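Local structure of iota-carrageenase (Alteromonas sp. ATCC 43554, 1KTW) at residues N185-G190 and L207-G212; Y362-K367 and G401-A406; L366-L371 and C449-M454; V384-K389 and Q397-P402. The protein hydrolyses the beta-1,4 linkages of iota-carrageenan, a sulfated galactan of red algal cell walls, from within the chain and with inversion of anomeric configuration. One frame throughout, in Å; residues are numbered along the deposited sequence.

Contact 1 of 4, residues N185-G190 and L207-G212; sequences NNALFG and LHSEGG. With DGS (3,6-anhydro-2-O-sulfo-alpha-D-galactopyranose), chain D.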
# COMPACT_ATOMS: atom_id res chain seq x y z
N ASN A 185 9.28 1.57 9.34
CA ASN A 185 8.97 1.96 10.71
C ASN A 185 8.11 3.23 10.73
O ASN A 185 8.29 4.12 9.89
CB ASN A 185 10.26 2.25 11.50
CG ASN A 185 11.12 1.00 11.70
OD1 ASN A 185 10.65 -0.01 12.22
ND2 ASN A 185 12.38 1.07 11.29
N ASN A 186 7.18 3.29 11.68
CA ASN A 186 6.30 4.45 11.87
C ASN A 186 5.48 4.93 10.66
O ASN A 186 5.55 6.10 10.27
CB ASN A 186 7.12 5.63 12.44
CG ASN A 186 6.26 6.67 13.16
OD1 ASN A 186 5.18 6.36 13.68
ND2 ASN A 186 6.74 7.91 13.21
N ALA A 187 4.68 4.03 10.08
CA ALA A 187 3.83 4.39 8.94
C ALA A 187 2.51 4.98 9.43
O ALA A 187 2.05 4.63 10.51
CB ALA A 187 3.53 3.16 8.08
N LEU A 188 1.91 5.84 8.61
CA LEU A 188 0.61 6.43 8.93
C LEU A 188 -0.45 5.34 8.63
O LEU A 188 -0.30 4.56 7.68
CB LEU A 188 0.38 7.67 8.07
CG LEU A 188 -0.95 8.43 8.18
CD1 LEU A 188 -1.19 8.90 9.64
CD2 LEU A 188 -0.92 9.61 7.20
N PHE A 189 -1.52 5.28 9.42
CA PHE A 189 -2.54 4.23 9.23
C PHE A 189 -3.14 4.03 7.84
O PHE A 189 -3.42 2.89 7.45
CB PHE A 189 -3.70 4.40 10.23
CG PHE A 189 -4.59 5.57 9.94
CD1 PHE A 189 -4.22 6.86 10.31
CD2 PHE A 189 -5.80 5.38 9.26
CE1 PHE A 189 -5.04 7.95 10.00
CE2 PHE A 189 -6.62 6.46 8.94
CZ PHE A 189 -6.24 7.75 9.31
N GLY A 190 -3.36 5.11 7.09
CA GLY A 190 -3.97 4.98 5.78
C GLY A 190 -3.07 4.51 4.64
O GLY A 190 -3.53 4.34 3.51
N LEU A 207 8.48 -8.75 3.54
CA LEU A 207 8.13 -7.34 3.72
C LEU A 207 7.46 -7.17 5.09
O LEU A 207 6.68 -8.03 5.51
CB LEU A 207 7.18 -6.89 2.59
CG LEU A 207 7.66 -7.09 1.13
CD1 LEU A 207 6.54 -6.69 0.14
CD2 LEU A 207 8.89 -6.24 0.85
N HIS A 208 7.75 -6.07 5.78
CA HIS A 208 7.20 -5.83 7.13
C HIS A 208 6.95 -4.33 7.33
O HIS A 208 7.83 -3.52 7.06
CB HIS A 208 8.21 -6.31 8.19
CG HIS A 208 7.78 -6.10 9.61
ND1 HIS A 208 8.53 -6.54 10.68
CD2 HIS A 208 6.68 -5.51 10.14
CE1 HIS A 208 7.92 -6.22 11.81
NE2 HIS A 208 6.80 -5.59 11.51
N SER A 209 5.76 -3.99 7.82
CA SER A 209 5.40 -2.59 8.07
C SER A 209 4.85 -2.38 9.48
O SER A 209 3.95 -3.11 9.92
CB SER A 209 4.35 -2.12 7.04
OG SER A 209 4.05 -0.73 7.18
N GLU A 210 5.41 -1.39 10.18
CA GLU A 210 4.95 -1.03 11.53
C GLU A 210 3.96 0.10 11.28
O GLU A 210 4.36 1.21 10.90
CB GLU A 210 6.11 -0.51 12.39
CG GLU A 210 5.67 0.04 13.76
CD GLU A 210 6.81 0.71 14.53
OE1 GLU A 210 7.32 1.75 14.06
OE2 GLU A 210 7.20 0.19 15.60
N GLY A 211 2.67 -0.16 11.47
CA GLY A 211 1.64 0.83 11.22
C GLY A 211 1.08 0.60 9.81
O GLY A 211 1.79 0.09 8.94
N GLY A 212 -0.18 0.96 9.59
CA GLY A 212 -0.79 0.79 8.27
C GLY A 212 -0.84 -0.65 7.75
O GLY A 212 -1.06 -1.57 8.52
C1 DGS D . -11.50 3.91 4.31
C2 DGS D . -10.30 2.95 4.39
C3 DGS D . -9.74 2.72 2.97
C4 DGS D . -9.30 4.03 2.37
C5 DGS D . -10.66 4.66 2.12
C6 DGS D . -11.42 3.44 1.55
O2 DGS D . -9.38 3.42 5.40
O3 DGS D . -10.85 2.26 2.16
O4 DGS D . -8.64 3.78 1.14
O5 DGS D . -11.23 5.02 3.42
O7 DGS D . -7.33 3.23 6.83
O8 DGS D . -7.34 2.16 4.58
O9 DGS D . -8.60 1.24 6.29
S DGS D . -8.10 2.54 5.79
O HOH W 1 9.95 0.01 14.96
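The carboxylate of E210 is gripped at both oxygens. Its OE1 takes the backbone N-H of N186 (N to OE1 2.8 Å, 149° at the hydrogen) on the lone pair facing away from OE2, while OE2 accepts from a water 2.8 Å away that also donates to N185 OD1, an atom shared with K183. With CG trans to the backbone N (chi1 173°), the extended side chain carries OE1 to the N186 amide. One residue on, A187 N donates almost straight to E210 O at 3.0 Å, so main chain and side chain of E210 hold consecutive amides. The segments leave strands 177-185 and 202-210, parallel neighbours in successive turns of the right-handed beta-helix typical of pectate lyase-like folds. Here the turns close in: a CB on G211 would run into A187 O, and G212 CA lies 3.5 Å from F189 O, a C-H···O contact. At the far end, sulfate O7 of the bound DGS of chain D sits near the plane of the F189 ring, 3.6 Å from CD2. The polar bonds thus help hold the backbone bend at N186, and this loop carries an aromatic edge to the bound carrageenan sugar.

Contact 2 of 4, residues Y362-K367 and G401-A406; sequences YNADLK and GPSLAA. With DGS (3,6-anhydro-2-O-sulfo-alpha-D-galactopyranose), chain D; G4S (4-O-sulfo-beta-D-galactopyranose), chain B.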
# COMPACT_ATOMS: atom_id res chain seq x y z
N TYR A 362 -1.88 -4.74 22.61
CA TYR A 362 -2.79 -3.64 22.96
C TYR A 362 -2.64 -2.39 22.10
O TYR A 362 -3.33 -1.41 22.35
CB TYR A 362 -2.59 -3.22 24.44
CG TYR A 362 -3.00 -4.27 25.44
CD1 TYR A 362 -4.35 -4.56 25.66
CD2 TYR A 362 -2.05 -5.03 26.12
CE1 TYR A 362 -4.74 -5.58 26.54
CE2 TYR A 362 -2.42 -6.05 26.99
CZ TYR A 362 -3.77 -6.32 27.20
OH TYR A 362 -4.15 -7.34 28.05
N ASN A 363 -1.76 -2.42 21.09
CA ASN A 363 -1.53 -1.24 20.24
C ASN A 363 -1.78 -1.34 18.72
O ASN A 363 -0.95 -0.90 17.91
CB ASN A 363 -0.11 -0.74 20.49
CG ASN A 363 0.10 -0.30 21.93
OD1 ASN A 363 -0.44 0.72 22.36
ND2 ASN A 363 0.86 -1.09 22.69
N ALA A 364 -2.93 -1.88 18.33
CA ALA A 364 -3.33 -2.03 16.92
C ALA A 364 -4.00 -0.78 16.35
O ALA A 364 -4.55 0.03 17.12
CB ALA A 364 -4.31 -3.23 16.78
N ASP A 365 -3.95 -0.61 15.02
CA ASP A 365 -4.63 0.50 14.35
C ASP A 365 -6.03 -0.10 14.15
O ASP A 365 -6.14 -1.25 13.69
CB ASP A 365 -4.03 0.79 12.94
CG ASP A 365 -2.75 1.63 12.98
OD1 ASP A 365 -2.44 2.24 14.02
OD2 ASP A 365 -2.06 1.69 11.92
N LEU A 366 -7.08 0.66 14.45
CA LEU A 366 -8.45 0.15 14.33
C LEU A 366 -9.38 1.16 13.64
O LEU A 366 -9.18 2.36 13.78
CB LEU A 366 -9.02 -0.18 15.73
CG LEU A 366 -8.29 -1.15 16.67
CD1 LEU A 366 -8.92 -1.07 18.07
CD2 LEU A 366 -8.36 -2.60 16.12
N LYS A 367 -10.39 0.66 12.92
CA LYS A 367 -11.36 1.53 12.25
C LYS A 367 -12.63 1.60 13.12
O LYS A 367 -12.89 0.69 13.90
CB LYS A 367 -11.73 0.98 10.86
CG LYS A 367 -10.55 0.80 9.90
CD LYS A 367 -9.88 2.14 9.55
CE LYS A 367 -10.76 3.00 8.66
NZ LYS A 367 -10.08 4.29 8.29
N GLY A 401 -5.98 0.35 19.83
CA GLY A 401 -6.50 -0.54 20.87
C GLY A 401 -6.12 -2.00 20.67
O GLY A 401 -5.25 -2.31 19.86
N PRO A 402 -6.76 -2.94 21.40
CA PRO A 402 -6.46 -4.37 21.28
C PRO A 402 -6.74 -4.97 19.89
O PRO A 402 -7.63 -4.51 19.17
CB PRO A 402 -7.35 -5.01 22.34
CG PRO A 402 -7.62 -3.88 23.33
CD PRO A 402 -7.81 -2.71 22.41
N SER A 403 -5.98 -6.02 19.54
CA SER A 403 -6.15 -6.75 18.28
C SER A 403 -7.55 -7.37 18.32
O SER A 403 -8.00 -7.78 19.40
CB SER A 403 -5.11 -7.87 18.18
OG SER A 403 -3.79 -7.36 18.18
N LEU A 404 -8.20 -7.46 17.16
CA LEU A 404 -9.56 -8.00 17.08
C LEU A 404 -9.73 -9.46 16.61
O LEU A 404 -10.58 -10.18 17.13
CB LEU A 404 -10.42 -7.10 16.18
CG LEU A 404 -11.00 -5.84 16.83
CD1 LEU A 404 -11.70 -4.98 15.79
CD2 LEU A 404 -11.97 -6.25 17.92
N ALA A 405 -8.93 -9.89 15.63
CA ALA A 405 -9.07 -11.25 15.11
C ALA A 405 -7.86 -11.71 14.30
O ALA A 405 -6.87 -10.99 14.15
CB ALA A 405 -10.32 -11.33 14.24
N ALA A 406 -7.93 -12.93 13.78
CA ALA A 406 -6.83 -13.42 12.95
C ALA A 406 -7.15 -13.00 11.51
O ALA A 406 -6.26 -12.58 10.76
CB ALA A 406 -6.72 -14.96 13.05
C1 DGS D . -11.50 3.91 4.31
C2 DGS D . -10.30 2.95 4.39
C3 DGS D . -9.74 2.72 2.97
C4 DGS D . -9.30 4.03 2.37
C5 DGS D . -10.66 4.66 2.12
C6 DGS D . -11.42 3.44 1.55
O2 DGS D . -9.38 3.42 5.40
O3 DGS D . -10.85 2.26 2.16
O4 DGS D . -8.64 3.78 1.14
O5 DGS D . -11.23 5.02 3.42
O7 DGS D . -7.33 3.23 6.83
O8 DGS D . -7.34 2.16 4.58
O9 DGS D . -8.60 1.24 6.29
S DGS D . -8.10 2.54 5.79
C1 G4S B . -14.19 6.76 7.19
C2 G4S B . -12.93 5.88 7.07
C3 G4S B . -12.95 5.16 5.72
C4 G4S B . -14.23 4.32 5.61
C5 G4S B . -15.43 5.29 5.72
C6 G4S B . -16.80 4.60 5.66
O2 G4S B . -11.75 6.67 7.18
O3 G4S B . -11.79 4.34 5.60
O4 G4S B . -14.33 3.38 6.70
O5 G4S B . -15.37 5.96 7.01
O6 G4S B . -16.94 3.78 4.51
S G4S B . -14.19 1.82 6.37
O7 G4S B . -14.18 1.06 7.62
O8 G4S B . -13.00 1.57 5.53
O9 G4S B . -15.34 1.41 5.55
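A two-stranded antiparallel ribbon, beside the beta-helix and next to the bound carrageenan, brings A364 opposite G401. They form a hydrogen-bonded pair: A364 N donates to G401 O at 2.8 Å, in the plane of that carbonyl, and G401 N returns a bond to A364 O at 3.1 Å, tilted slightly from its plane. A364 CB rests 3.3 Å from the same G401 O. Before the pair, the Y362 ring offers its edge to the pyrrolidine of P402, CD1 to CG, and R383 makes a cation-pi contact with this ring. Beyond the strand, K367 turns away from 401-406 to the sugars. Bends at chi2 and chi3 (-64° and -70°) fold its chain so that NZ lies between two residues of the oligosaccharide, donating to O2 of DGS in chain D at 3.1 Å and to O3 of G4S in chain B at 3.2 Å. Weak bonds to DGS O7 and G4S O2 add to these, and Q397 O accepts from NZ as well. A methionine at K367 would remove the ammonium group and would probably leave the sulfate ester and sugar oxygens without the one donor they share, though R216 and R276 remain on the DGS, and Q397 O without its mate. On the other side of the ribbon, L366 packs its two methyls against the departing chain: CD1 lies against G401, and CD2 touches L404 CD1 at 4.1 Å and P402 O, a buried carbonyl oxygen with no hydrogen-bond partner in the model, at 3.7 Å.

Contact 3 of 4, residues L366-L371 and C449-M454; sequences LKQDQL and CNYYGM. With DGS (3,6-anhydro-2-O-sulfo-alpha-D-galactopyranose), chain D; G4S (4-O-sulfo-beta-D-galactopyranose), chain C; G4S (4-O-sulfo-beta-D-galactopyranose), chain B; DGS (3,6-anhydro-2-O-sulfo-alpha-D-galactopyranose), chain E.
Q368 runs out from its backbone across the face of Y451: chi1 of -158° swings CG away from the main-chain nitrogen, and the straight chain beyond lays the amide along the ring. CB lies 4.2 Å from C6 of the DGS in chain E. CG sits almost over the middle of the Y451 ring, 3.9 Å from its centroid and only 10° off the ring normal, a CH-pi contact. CD follows 3.6 Å from Y451 CD2, and the whole amide lies nearly parallel to the ring, stacked on it, with OE1 over the same CD2-CE2 side. At the tip, NE2 donates to Y452 OH at 3.0 Å, with the hydroxyl oxygen lying in the amide plane while the Y452 ring stands nearly perpendicular to it. Y399 OH is a second partner of NE2, so both amide hydrogens can be used. The Y451 ring is fixed by other groups too: D372 bonds its hydroxyl, and R447 makes a cation-pi contact. Behind Q368, L371 puts CD1 obliquely against Y451 CD1 at 4.1 Å and against M454 CE, while its CB faces C449 SG, 4.3 Å away, in the disulfide to C381. The chain returning after strand 438-440 is thereby set against the loop after strand 364-366. The apolar contacts of L371 lie on the buried side and the polar Q368-Y452 bond beside the sugars, where the stack holds the amide flat and the two bonds of NE2 set which way round it sits.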
# COMPACT_ATOMS: atom_id res chain seq x y z
N LEU A 366 -7.08 0.66 14.45
CA LEU A 366 -8.45 0.15 14.33
C LEU A 366 -9.38 1.16 13.64
O LEU A 366 -9.18 2.36 13.78
CB LEU A 366 -9.02 -0.18 15.73
CG LEU A 366 -8.29 -1.15 16.67
CD1 LEU A 366 -8.92 -1.07 18.07
CD2 LEU A 366 -8.36 -2.60 16.12
N LYS A 367 -10.39 0.66 12.92
CA LYS A 367 -11.36 1.53 12.25
C LYS A 367 -12.63 1.60 13.12
O LYS A 367 -12.89 0.69 13.90
CB LYS A 367 -11.73 0.98 10.86
CG LYS A 367 -10.55 0.80 9.90
CD LYS A 367 -9.88 2.14 9.55
CE LYS A 367 -10.76 3.00 8.66
NZ LYS A 367 -10.08 4.29 8.29
N GLN A 368 -13.41 2.67 12.97
CA GLN A 368 -14.63 2.85 13.77
C GLN A 368 -15.65 1.74 13.53
O GLN A 368 -16.29 1.27 14.47
CB GLN A 368 -15.28 4.21 13.46
CG GLN A 368 -16.21 4.73 14.58
CD GLN A 368 -16.97 5.99 14.17
OE1 GLN A 368 -17.95 5.93 13.44
NE2 GLN A 368 -16.51 7.14 14.64
N ASP A 369 -15.81 1.32 12.28
CA ASP A 369 -16.75 0.26 11.94
C ASP A 369 -16.32 -1.14 12.42
O ASP A 369 -16.97 -2.13 12.08
CB ASP A 369 -16.98 0.21 10.42
CG ASP A 369 -17.80 1.38 9.91
OD1 ASP A 369 -17.41 2.54 10.14
OD2 ASP A 369 -18.85 1.14 9.27
N GLN A 370 -15.24 -1.21 13.18
CA GLN A 370 -14.75 -2.49 13.70
C GLN A 370 -14.85 -2.56 15.25
O GLN A 370 -14.76 -3.65 15.84
CB GLN A 370 -13.28 -2.71 13.28
CG GLN A 370 -12.99 -2.74 11.75
CD GLN A 370 -11.48 -2.81 11.41
OE1 GLN A 370 -10.63 -2.36 12.20
NE2 GLN A 370 -11.16 -3.34 10.23
N LEU A 371 -15.05 -1.41 15.89
CA LEU A 371 -15.11 -1.36 17.35
C LEU A 371 -16.25 -2.13 18.03
O LEU A 371 -16.12 -2.53 19.19
CB LEU A 371 -15.17 0.10 17.83
CG LEU A 371 -14.00 1.03 17.47
CD1 LEU A 371 -14.30 2.46 17.98
CD2 LEU A 371 -12.71 0.51 18.08
N CYS A 449 -18.31 0.86 22.85
CA CYS A 449 -17.33 1.95 22.94
C CYS A 449 -17.97 3.33 22.74
O CYS A 449 -18.97 3.47 22.02
CB CYS A 449 -16.21 1.77 21.89
SG CYS A 449 -15.09 0.33 22.08
N ASN A 450 -17.39 4.35 23.38
CA ASN A 450 -17.85 5.74 23.29
C ASN A 450 -17.03 6.36 22.14
O ASN A 450 -15.93 6.85 22.35
CB ASN A 450 -17.54 6.46 24.62
CG ASN A 450 -18.09 7.89 24.66
OD1 ASN A 450 -18.30 8.52 23.63
ND2 ASN A 450 -18.28 8.40 25.88
N TYR A 451 -17.59 6.34 20.93
CA TYR A 451 -16.89 6.82 19.73
C TYR A 451 -16.11 8.13 19.79
O TYR A 451 -14.95 8.18 19.37
CB TYR A 451 -17.85 6.90 18.54
CG TYR A 451 -18.33 5.56 17.98
CD1 TYR A 451 -17.91 4.35 18.52
CD2 TYR A 451 -19.26 5.53 16.93
CE1 TYR A 451 -18.41 3.13 18.03
CE2 TYR A 451 -19.76 4.33 16.44
CZ TYR A 451 -19.34 3.13 17.00
OH TYR A 451 -19.89 1.95 16.54
N TYR A 452 -16.74 9.20 20.29
CA TYR A 452 -16.10 10.50 20.34
C TYR A 452 -15.81 11.03 21.75
O TYR A 452 -15.13 12.05 21.90
CB TYR A 452 -16.96 11.50 19.54
CG TYR A 452 -17.08 11.14 18.07
CD1 TYR A 452 -15.99 11.31 17.20
CD2 TYR A 452 -18.26 10.60 17.54
CE1 TYR A 452 -16.07 10.94 15.85
CE2 TYR A 452 -18.35 10.22 16.19
CZ TYR A 452 -17.25 10.39 15.36
OH TYR A 452 -17.33 10.01 14.04
N GLY A 453 -16.30 10.34 22.78
CA GLY A 453 -16.05 10.78 24.15
C GLY A 453 -15.06 9.95 24.96
O GLY A 453 -14.79 10.25 26.14
N MET A 454 -14.50 8.91 24.35
CA MET A 454 -13.54 8.04 25.03
C MET A 454 -12.21 8.72 25.36
O MET A 454 -11.93 9.84 24.90
CB MET A 454 -13.27 6.78 24.20
CG MET A 454 -12.58 7.03 22.86
SD MET A 454 -11.97 5.49 22.07
CE MET A 454 -13.48 4.84 21.45
C1 DGS D . -11.50 3.91 4.31
C2 DGS D . -10.30 2.95 4.39
C3 DGS D . -9.74 2.72 2.97
C4 DGS D . -9.30 4.03 2.37
C5 DGS D . -10.66 4.66 2.12
C6 DGS D . -11.42 3.44 1.55
O2 DGS D . -9.38 3.42 5.40
O3 DGS D . -10.85 2.26 2.16
O4 DGS D . -8.64 3.78 1.14
O5 DGS D . -11.23 5.02 3.42
O7 DGS D . -7.33 3.23 6.83
O8 DGS D . -7.34 2.16 4.58
O9 DGS D . -8.60 1.24 6.29
S DGS D . -8.10 2.54 5.79
C1 G4S C . -21.64 10.39 11.71
C2 G4S C . -20.56 10.52 10.66
C3 G4S C . -19.21 10.56 11.34
C4 G4S C . -19.17 11.69 12.37
C5 G4S C . -20.32 11.51 13.35
C6 G4S C . -20.42 12.63 14.36
O1 G4S C . -22.88 10.43 11.10
O2 G4S C . -20.61 9.42 9.76
O3 G4S C . -18.19 10.74 10.36
O4 G4S C . -19.29 12.97 11.72
O5 G4S C . -21.56 11.49 12.63
O6 G4S C . -21.72 12.68 14.93
S G4S C . -18.07 13.97 11.91
O7 G4S C . -18.16 15.05 10.90
O8 G4S C . -16.80 13.24 11.71
O9 G4S C . -18.10 14.55 13.27
C1 G4S B . -14.19 6.76 7.19
C2 G4S B . -12.93 5.88 7.07
C3 G4S B . -12.95 5.16 5.72
C4 G4S B . -14.23 4.32 5.61
C5 G4S B . -15.43 5.29 5.72
C6 G4S B . -16.80 4.60 5.66
O2 G4S B . -11.75 6.67 7.18
O3 G4S B . -11.79 4.34 5.60
O4 G4S B . -14.33 3.38 6.70
O5 G4S B . -15.37 5.96 7.01
O6 G4S B . -16.94 3.78 4.51
S G4S B . -14.19 1.82 6.37
O7 G4S B . -14.18 1.06 7.62
O8 G4S B . -13.00 1.57 5.53
O9 G4S B . -15.34 1.41 5.55
C1 DGS E . -17.16 9.81 10.42
C2 DGS E . -15.89 10.43 9.84
C3 DGS E . -14.82 9.33 9.71
C4 DGS E . -15.33 8.26 8.77
C5 DGS E . -16.37 7.63 9.68
C6 DGS E . -15.61 7.60 11.02
O2 DGS E . -16.19 11.10 8.59
O3 DGS E . -14.69 8.71 11.01
O4 DGS E . -14.25 7.33 8.47
O5 DGS E . -17.48 8.56 9.78
O7 DGS E . -15.43 12.22 6.48
O8 DGS E . -13.80 10.99 7.78
O9 DGS E . -14.62 13.06 8.59
S DGS E . -15.00 11.85 7.83

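Contact 4 of 4, residues V384-K389 and Q397-P402; sequences VCLPTK and QIYIGP. With DGS (3,6-anhydro-2-O-sulfo-alpha-D-galactopyranose), chain E; G4S (4-O-sulfo-beta-D-galactopyranose), chain B.
C385 and I400 exchange two backbone hydrogen bonds: C385 N to I400 O at 2.9 Å and I400 N to C385 O at 3.2 Å. They make a single antiparallel bridge that lays the chain 384-387 along the edge of strand 399-401, whose other side is paired with strand 364-366. V384 adds a C-H···O contact from its CA to I400 O. Q397 turns from the bridge to the bound oligosaccharide. NE2 donates to sulfate O8 of the DGS in chain E at 3.0 Å, rather bent at 137°, and CG lies beside O2 of the G4S in chain B. W392 NE1 bonds OE1, which settles which way round the amide sits. An alanine at Q397 would probably leave that sulfate oxygen without this donor, though A315 N also bonds the sugar, and W392 NE1 without its acceptor. Packing spreads outward from the bridge. C385 SG, disulfide-bonded to C457, rests 4.0 Å from I400 CB. L386 CD1 approaches the Y399 ring obliquely, 4.2 Å from its centroid, an off-centre CH-pi contact, and the hydroxyl of that ring is bonded to Y451 O. P387 CG meets I398 CG2, its ring crossing the isoleucine at about a right angle, with CD close to I398 O. At the other end, a side chain on G401 would collide with V384 CG2, a methyl that instead meets P402 CD at 3.6 Å.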
# COMPACT_ATOMS: atom_id res chain seq x y z
N VAL A 384 -8.67 1.08 24.77
CA VAL A 384 -8.88 1.68 23.45
C VAL A 384 -8.85 3.21 23.63
O VAL A 384 -9.38 3.73 24.62
CB VAL A 384 -10.27 1.31 22.87
CG1 VAL A 384 -10.48 1.99 21.52
CG2 VAL A 384 -10.40 -0.20 22.72
N CYS A 385 -8.23 3.94 22.69
CA CYS A 385 -8.17 5.41 22.78
C CYS A 385 -8.38 6.09 21.43
O CYS A 385 -8.20 5.48 20.37
CB CYS A 385 -6.83 5.88 23.37
SG CYS A 385 -5.36 5.46 22.38
N LEU A 386 -8.78 7.36 21.48
CA LEU A 386 -9.00 8.15 20.28
C LEU A 386 -7.91 9.21 20.15
O LEU A 386 -7.72 10.04 21.05
CB LEU A 386 -10.38 8.82 20.33
CG LEU A 386 -10.70 9.91 19.29
CD1 LEU A 386 -10.81 9.30 17.89
CD2 LEU A 386 -12.01 10.60 19.68
N PRO A 387 -7.15 9.18 19.03
CA PRO A 387 -6.08 10.17 18.83
C PRO A 387 -6.63 11.60 18.89
O PRO A 387 -7.74 11.87 18.43
CB PRO A 387 -5.54 9.80 17.44
CG PRO A 387 -5.74 8.28 17.40
CD PRO A 387 -7.16 8.17 17.96
N THR A 388 -5.85 12.52 19.46
CA THR A 388 -6.29 13.92 19.57
C THR A 388 -6.36 14.59 18.20
O THR A 388 -5.85 14.06 17.21
CB THR A 388 -5.33 14.75 20.44
OG1 THR A 388 -4.10 14.94 19.74
CG2 THR A 388 -5.06 14.04 21.76
N LYS A 389 -7.01 15.75 18.16
CA LYS A 389 -7.16 16.52 16.93
C LYS A 389 -5.78 16.92 16.39
O LYS A 389 -5.58 16.99 15.18
CB LYS A 389 -7.98 17.79 17.18
CG LYS A 389 -9.43 17.56 17.63
CD LYS A 389 -9.51 16.72 18.90
CE LYS A 389 -8.64 17.30 20.01
NZ LYS A 389 -8.36 16.30 21.06
N GLN A 397 -11.54 8.46 11.98
CA GLN A 397 -10.89 7.68 10.92
C GLN A 397 -9.90 6.64 11.49
O GLN A 397 -9.59 5.64 10.84
CB GLN A 397 -10.14 8.60 9.94
CG GLN A 397 -11.01 9.57 9.15
CD GLN A 397 -10.29 10.17 7.92
OE1 GLN A 397 -9.08 10.42 7.95
NE2 GLN A 397 -11.05 10.40 6.86
N ILE A 398 -9.40 6.88 12.71
CA ILE A 398 -8.43 5.98 13.33
C ILE A 398 -8.52 5.88 14.86
O ILE A 398 -8.73 6.89 15.54
CB ILE A 398 -6.98 6.43 12.94
CG1 ILE A 398 -5.92 5.53 13.59
CG2 ILE A 398 -6.75 7.88 13.38
CD1 ILE A 398 -5.98 4.06 13.11
N TYR A 399 -8.39 4.66 15.39
CA TYR A 399 -8.38 4.41 16.84
C TYR A 399 -7.20 3.47 17.11
O TYR A 399 -6.74 2.78 16.19
CB TYR A 399 -9.67 3.73 17.34
CG TYR A 399 -10.94 4.57 17.24
CD1 TYR A 399 -11.61 4.71 16.04
CD2 TYR A 399 -11.43 5.26 18.36
CE1 TYR A 399 -12.73 5.51 15.92
CE2 TYR A 399 -12.57 6.08 18.26
CZ TYR A 399 -13.21 6.20 17.03
OH TYR A 399 -14.34 6.98 16.89
N ILE A 400 -6.72 3.44 18.35
CA ILE A 400 -5.64 2.53 18.75
C ILE A 400 -6.19 1.66 19.90
O ILE A 400 -6.79 2.19 20.84
CB ILE A 400 -4.38 3.28 19.23
CG1 ILE A 400 -3.76 4.08 18.08
CG2 ILE A 400 -3.37 2.28 19.77
CD1 ILE A 400 -2.53 4.88 18.49
N GLY A 401 -5.98 0.35 19.83
CA GLY A 401 -6.50 -0.54 20.87
C GLY A 401 -6.12 -2.00 20.67
O GLY A 401 -5.25 -2.31 19.86
N PRO A 402 -6.76 -2.94 21.40
CA PRO A 402 -6.46 -4.37 21.28
C PRO A 402 -6.74 -4.97 19.89
O PRO A 402 -7.63 -4.51 19.17
CB PRO A 402 -7.35 -5.01 22.34
CG PRO A 402 -7.62 -3.88 23.33
CD PRO A 402 -7.81 -2.71 22.41
C1 DGS E . -17.16 9.81 10.42
C2 DGS E . -15.89 10.43 9.84
C3 DGS E . -14.82 9.33 9.71
C4 DGS E . -15.33 8.26 8.77
C5 DGS E . -16.37 7.63 9.68
C6 DGS E . -15.61 7.60 11.02
O2 DGS E . -16.19 11.10 8.59
O3 DGS E . -14.69 8.71 11.01
O4 DGS E . -14.25 7.33 8.47
O5 DGS E . -17.48 8.56 9.78
O7 DGS E . -15.43 12.22 6.48
O8 DGS E . -13.80 10.99 7.78
O9 DGS E . -14.62 13.06 8.59
S DGS E . -15.00 11.85 7.83
C1 G4S B . -14.19 6.76 7.19
C2 G4S B . -12.93 5.88 7.07
C3 G4S B . -12.95 5.16 5.72
C4 G4S B . -14.23 4.32 5.61
C5 G4S B . -15.43 5.29 5.72
C6 G4S B . -16.80 4.60 5.66
O2 G4S B . -11.75 6.67 7.18
O3 G4S B . -11.79 4.34 5.60
O4 G4S B . -14.33 3.38 6.70
O5 G4S B . -15.37 5.96 7.01
O6 G4S B . -16.94 3.78 4.51
S G4S B . -14.19 1.82 6.37
O7 G4S B . -14.18 1.06 7.62
O8 G4S B . -13.00 1.57 5.53
O9 G4S B . -15.34 1.41 5.55

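Overall arrangement
Contact 1 belongs to the body of the beta-helix and is buried, its centre about 9 Å from the centre of the chain; it relies on a carboxylate and backbone amides. The other three cluster farther out. Contacts 2 and 4 are also buried and lie on the two sides of strand 399-401, with G401 and P402 in common; backbone pairing backed by apolar packing holds both. Contact 3, only partly buried, shares L366 and K367 with contact 2 and replaces backbone bonds with side-chain stacking. Contact 4 is nested inside the loop that contact 3 closes. D365 OD2 accepts from G212 N and so joins contact 2 to contact 1, and all four reach bound carrageenan sugars.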